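Local coordinates for glutamate--tRNA ligase (Elizabethkingia anophelis, PDB 6B1Z), which probably attaches glutamate to its cognate tRNA in an ATP-dependent reaction, as a class I aminoacyl-tRNA synthetase, at residues A[95-101]-A[216-221]. Numbering follows the deposited sequence.
Sequences RRDIYDR and IDDHEM. With FMT (formic acid), chain B; EDO (1,2-ethanediol), chain V; EDO (1,2-ethanediol), chain S.
The first turns of helix 96-106 meet the C-terminal end of helix 210-220 nearly at right angles, the short axes of 96-101 and 216-220 crossing at 100° and approaching to 11.3 Å. Long side chains bridge that separation, and Asp217 is the polar centre. Its OD1 accepts a hydrogen bond from Arg95 NE at 2.8 Å, within a salt bridge, approached from above the carboxylate plane, 55° out of it; NH2 of the same arginine adds a weak second bond to OD1. Tyr99 OH reaches Asp217 OD2 on the syn side at 2.7 Å; a second hydrogen bond to OD2 comes from Gln92 NE2, so both oxygens of this buried carboxylate are engaged. The bend at chi3 of Arg95 turns its guanidinium across the carboxylate, the two planes 85° apart. Ile98 CD1 covers the centre of one guanidinium face, and Met221 CE lies over the opposite face, 3.6 Å from Arg95 NH1, while NH1 itself donates to the carbonyl oxygens of Tyr87 and Pro89. Both helices belong to the catalytic domain, which in class I synthetases is built on a Rossmann-type fold; each is followed by a strand, 112-115 after 96-106 and 225-229 after 210-220, and the contact packs the two helices together. Beside the polar cluster, Ile216 supplies apolar contact: its CD1 lies 3.9 Å from CD1 of Tyr99, and its CG2 packs against CG2 of Ile98. Toward the solvent-exposed Arg101, a long salt bridge joins NH2 to Glu220 OE1 at 3.7 Å, and one water links the same two atoms, accepting from NH2 and donating to OE1.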
ATOM      1  N   ARG A  95     -17.535  12.514  18.662  1.00 18.76           N
ATOM      2  CA  ARG A  95     -18.698  13.140  18.042  1.00 18.17           C
ATOM      3  C   ARG A  95     -20.019  12.645  18.623  1.00 17.80           C
ATOM      4  O   ARG A  95     -21.054  12.713  17.950  1.00 19.46           O
ATOM      5  CB  ARG A  95     -18.667  12.924  16.528  1.00 16.94           C
ATOM      6  CG  ARG A  95     -17.422  13.560  15.857  1.00 17.73           C
ATOM      7  CD  ARG A  95     -17.318  13.224  14.378  1.00 16.82           C
ATOM      8  NE  ARG A  95     -18.387  13.799  13.557  1.00 17.22           N
ATOM      9  CZ  ARG A  95     -18.384  15.032  13.060  1.00 18.51           C
ATOM     10  NH1 ARG A  95     -17.402  15.893  13.354  1.00 19.50           N
ATOM     11  NH2 ARG A  95     -19.403  15.419  12.307  1.00 20.24           N
ATOM     12  N   ARG A  96     -20.010  12.184  19.879  1.00 20.84           N
ATOM     13  CA  ARG A  96     -21.196  11.522  20.425  1.00 20.01           C
ATOM     14  C   ARG A  96     -22.409  12.451  20.477  1.00 22.93           C
ATOM     15  O   ARG A  96     -23.535  12.009  20.219  1.00 23.49           O
ATOM     16  CB  ARG A  96     -20.899  10.946  21.811  1.00 24.36           C
ATOM     17  CG  ARG A  96     -22.163  10.737  22.643  1.00 43.58           C
ATOM     18  CD  ARG A  96     -21.888  10.124  24.007  1.00 60.84           C
ATOM     19  NE  ARG A  96     -21.517   8.715  23.920  1.00 67.89           N
ATOM     20  CZ  ARG A  96     -22.373   7.726  23.671  1.00 63.13           C
ATOM     21  NH1 ARG A  96     -23.662   7.980  23.471  1.00 56.90           N
ATOM     22  NH2 ARG A  96     -21.937   6.478  23.624  1.00 59.35           N
ATOM     23  N   ASP A  97     -22.210  13.739  20.796  1.00 22.33           N
ATOM     24  CA  ASP A  97     -23.366  14.637  20.884  1.00 24.74           C
ATOM     25  C   ASP A  97     -24.029  14.822  19.519  1.00 27.24           C
ATOM     26  O   ASP A  97     -25.262  14.926  19.430  1.00 27.48           O
ATOM     27  CB  ASP A  97     -22.949  15.978  21.484  1.00 28.72           C
ATOM     28  CG  ASP A  97     -22.897  15.942  22.999  1.00 51.42           C
ATOM     29  OD1 ASP A  97     -22.889  14.828  23.571  1.00 49.15           O
ATOM     30  OD2 ASP A  97     -22.875  17.026  23.619  1.00 53.63           O
ATOM     31  N   ILE A  98     -23.230  14.861  18.447  1.00 22.27           N
ATOM     32  CA  ILE A  98     -23.779  14.902  17.091  1.00 21.24           C
ATOM     33  C   ILE A  98     -24.592  13.648  16.820  1.00 23.26           C
ATOM     34  O   ILE A  98     -25.714  13.705  16.291  1.00 22.60           O
ATOM     35  CB  ILE A  98     -22.644  15.069  16.058  1.00 20.62           C
ATOM     36  CG1 ILE A  98     -21.925  16.396  16.279  1.00 27.39           C
ATOM     37  CG2 ILE A  98     -23.184  14.982  14.642  1.00 24.72           C
ATOM     38  CD1 ILE A  98     -20.586  16.519  15.557  1.00 29.06           C
ATOM     39  N   TYR A  99     -24.035  12.491  17.170  1.00 19.81           N
ATOM     40  CA  TYR A  99     -24.733  11.243  16.891  1.00 19.34           C
ATOM     41  C   TYR A  99     -26.028  11.148  17.688  1.00 20.98           C
ATOM     42  O   TYR A  99     -27.042  10.649  17.179  1.00 23.29           O
ATOM     43  CB  TYR A  99     -23.827  10.056  17.198  1.00 18.47           C
ATOM     44  CG  TYR A  99     -22.549  10.022  16.383  1.00 18.71           C
ATOM     45  CD1 TYR A  99     -22.523  10.409  15.041  1.00 17.97           C
ATOM     46  CD2 TYR A  99     -21.363   9.617  16.972  1.00 17.89           C
ATOM     47  CE1 TYR A  99     -21.314  10.364  14.310  1.00 16.53           C
ATOM     48  CE2 TYR A  99     -20.172   9.573  16.264  1.00 15.80           C
ATOM     49  CZ  TYR A  99     -20.153   9.949  14.944  1.00 17.34           C
ATOM     50  OH  TYR A  99     -18.952   9.907  14.271  1.00 17.67           O
ATOM     51  N   ASP A 100     -26.014  11.613  18.941  1.00 20.02           N
ATOM     52  CA  ASP A 100     -27.230  11.575  19.757  1.00 20.23           C
ATOM     53  C   ASP A 100     -28.347  12.392  19.123  1.00 24.72           C
ATOM     54  O   ASP A 100     -29.512  11.977  19.127  1.00 24.84           O
ATOM     55  CB  ASP A 100     -26.934  12.104  21.160  1.00 23.11           C
ATOM     56  CG  ASP A 100     -26.129  11.133  21.996  1.00 26.84           C
ATOM     57  OD1 ASP A 100     -25.912   9.978  21.580  1.00 34.18           O
ATOM     58  OD2 ASP A 100     -25.683  11.559  23.089  1.00 35.08           O
ATOM     59  N   ARG A 101     -28.006  13.556  18.573  1.00 23.74           N
ATOM     60  CA  ARG A 101     -28.990  14.399  17.902  1.00 22.15           C
ATOM     61  C   ARG A 101     -29.673  13.640  16.768  1.00 25.14           C
ATOM     62  O   ARG A 101     -30.906  13.661  16.646  1.00 24.24           O
ATOM     63  CB  ARG A 101     -28.289  15.667  17.391  1.00 31.82           C
ATOM     64  CG  ARG A 101     -29.130  16.613  16.551  1.00 40.85           C
ATOM     65  CD  ARG A 101     -28.527  18.032  16.537  1.00 45.96           C
ATOM     66  NE  ARG A 101     -27.441  18.204  15.571  1.00 46.68           N
ATOM     67  CZ  ARG A 101     -26.168  18.430  15.894  1.00 56.43           C
ATOM     68  NH1 ARG A 101     -25.798  18.519  17.168  1.00 56.95           N
ATOM     69  NH2 ARG A 101     -25.260  18.577  14.936  1.00 52.47           N
ATOM     70  N   ILE A 216     -24.046  10.046   8.785  1.00 15.98           N
ATOM     71  CA  ILE A 216     -24.157  11.288   9.559  1.00 15.51           C
ATOM     72  C   ILE A 216     -22.974  12.195   9.259  1.00 17.28           C
ATOM     73  O   ILE A 216     -23.134  13.392   8.974  1.00 19.25           O
ATOM     74  CB  ILE A 216     -24.239  10.984  11.066  1.00 16.27           C
ATOM     75  CG1 ILE A 216     -25.607  10.369  11.425  1.00 16.35           C
ATOM     76  CG2 ILE A 216     -23.938  12.263  11.907  1.00 18.98           C
ATOM     77  CD1 ILE A 216     -25.631   9.714  12.789  1.00 17.12           C
ATOM     78  N   ASP A 217     -21.769  11.632   9.296  1.00 15.95           N
ATOM     79  CA  ASP A 217     -20.598  12.487   9.142  1.00 15.82           C
ATOM     80  C   ASP A 217     -20.348  12.897   7.699  1.00 17.33           C
ATOM     81  O   ASP A 217     -19.809  13.984   7.465  1.00 18.05           O
ATOM     82  CB  ASP A 217     -19.362  11.803   9.724  1.00 15.93           C
ATOM     83  CG  ASP A 217     -19.395  11.727  11.252  1.00 17.04           C
ATOM     84  OD1 ASP A 217     -20.177  12.476  11.893  1.00 17.80           O
ATOM     85  OD2 ASP A 217     -18.624  10.924  11.810  1.00 18.67           O
ATOM     86  N   ASP A 218     -20.698  12.060   6.724  1.00 16.36           N
ATOM     87  CA  ASP A 218     -20.606  12.504   5.337  1.00 16.40           C
ATOM     88  C   ASP A 218     -21.562  13.662   5.079  1.00 19.13           C
ATOM     89  O   ASP A 218     -21.224  14.614   4.367  1.00 18.76           O
ATOM     90  CB  ASP A 218     -20.856  11.333   4.388  1.00 13.57           C
ATOM     91  CG  ASP A 218     -19.720  10.339   4.405  1.00 15.83           C
ATOM     92  OD1 ASP A 218     -19.905   9.209   3.918  1.00 15.55           O
ATOM     93  OD2 ASP A 218     -18.628  10.715   4.922  1.00 17.15           O
ATOM     94  N   HIS A 219     -22.749  13.622   5.687  1.00 16.08           N
ATOM     95  CA  HIS A 219     -23.667  14.749   5.592  1.00 17.09           C
ATOM     96  C   HIS A 219     -23.100  15.986   6.283  1.00 20.46           C
ATOM     97  O   HIS A 219     -23.023  17.066   5.677  1.00 19.64           O
ATOM     98  CB  HIS A 219     -25.016  14.351   6.197  1.00 17.25           C
ATOM     99  CG  HIS A 219     -26.028  15.455   6.188  1.00 17.89           C
ATOM    100  ND1 HIS A 219     -26.672  15.863   5.039  1.00 22.50           N
ATOM    101  CD2 HIS A 219     -26.501  16.234   7.184  1.00 20.19           C
ATOM    102  CE1 HIS A 219     -27.503  16.847   5.331  1.00 22.93           C
ATOM    103  NE2 HIS A 219     -27.418  17.095   6.626  1.00 24.85           N
ATOM    104  N   GLU A 220     -22.694  15.847   7.556  1.00 17.54           N
ATOM    105  CA  GLU A 220     -22.225  16.997   8.323  1.00 18.13           C
ATOM    106  C   GLU A 220     -20.974  17.619   7.713  1.00 19.98           C
ATOM    107  O   GLU A 220     -20.809  18.850   7.748  1.00 22.41           O
ATOM    108  CB  GLU A 220     -21.949  16.593   9.773  1.00 21.69           C
ATOM    109  CG  GLU A 220     -23.202  16.231  10.565  1.00 23.91           C
ATOM    110  CD  GLU A 220     -24.207  17.363  10.645  1.00 31.65           C
ATOM    111  OE1 GLU A 220     -24.027  18.262  11.490  1.00 34.16           O
ATOM    112  OE2 GLU A 220     -25.177  17.357   9.859  1.00 35.73           O
ATOM    113  N   MET A 221     -20.074  16.796   7.171  1.00 18.77           N
ATOM    114  CA  MET A 221     -18.823  17.294   6.607  1.00 18.10           C
ATOM    115  C   MET A 221     -18.960  17.666   5.137  1.00 20.02           C
ATOM    116  O   MET A 221     -17.952  17.988   4.494  1.00 20.15           O
ATOM    117  CB  MET A 221     -17.709  16.260   6.789  1.00 18.62           C
ATOM    118  CG  MET A 221     -17.425  15.937   8.249  1.00 19.06           C
ATOM    119  SD  MET A 221     -16.041  14.807   8.456  1.00 18.93           S
ATOM    120  CE  MET A 221     -15.882  14.865  10.252  1.00 20.24           C
TER
HETATM  121  C   FMT B 601     -19.382  14.645  23.499  1.00 42.31           C
HETATM  122  O1  FMT B 601     -19.986  14.676  22.429  1.00 29.22           O
HETATM  123  O2  FMT B 601     -18.170  14.825  23.613  1.00 32.98           O
HETATM  124  C1  EDO V 621     -21.285   6.095   4.118  1.00 48.76           C
HETATM  125  O1  EDO V 621     -21.858   4.903   4.660  1.00 41.04           O
HETATM  126  C2  EDO V 621     -22.135   6.565   2.950  1.00 35.50           C
HETATM  127  O2  EDO V 621     -22.046   7.993   2.842  1.00 22.38           O
HETATM  128  C1  EDO S 618     -21.119  16.713  28.092  1.00 63.57           C
HETATM  129  O1  EDO S 618     -20.578  15.724  27.208  1.00 64.43           O
HETATM  130  C2  EDO S 618     -21.915  17.723  27.277  1.00 65.56           C
HETATM  131  O2  EDO S 618     -22.743  17.024  26.340  1.00 68.44           O
HETATM  132  O   HOH W   1     -25.627  19.981  12.431  1.00 51.44           O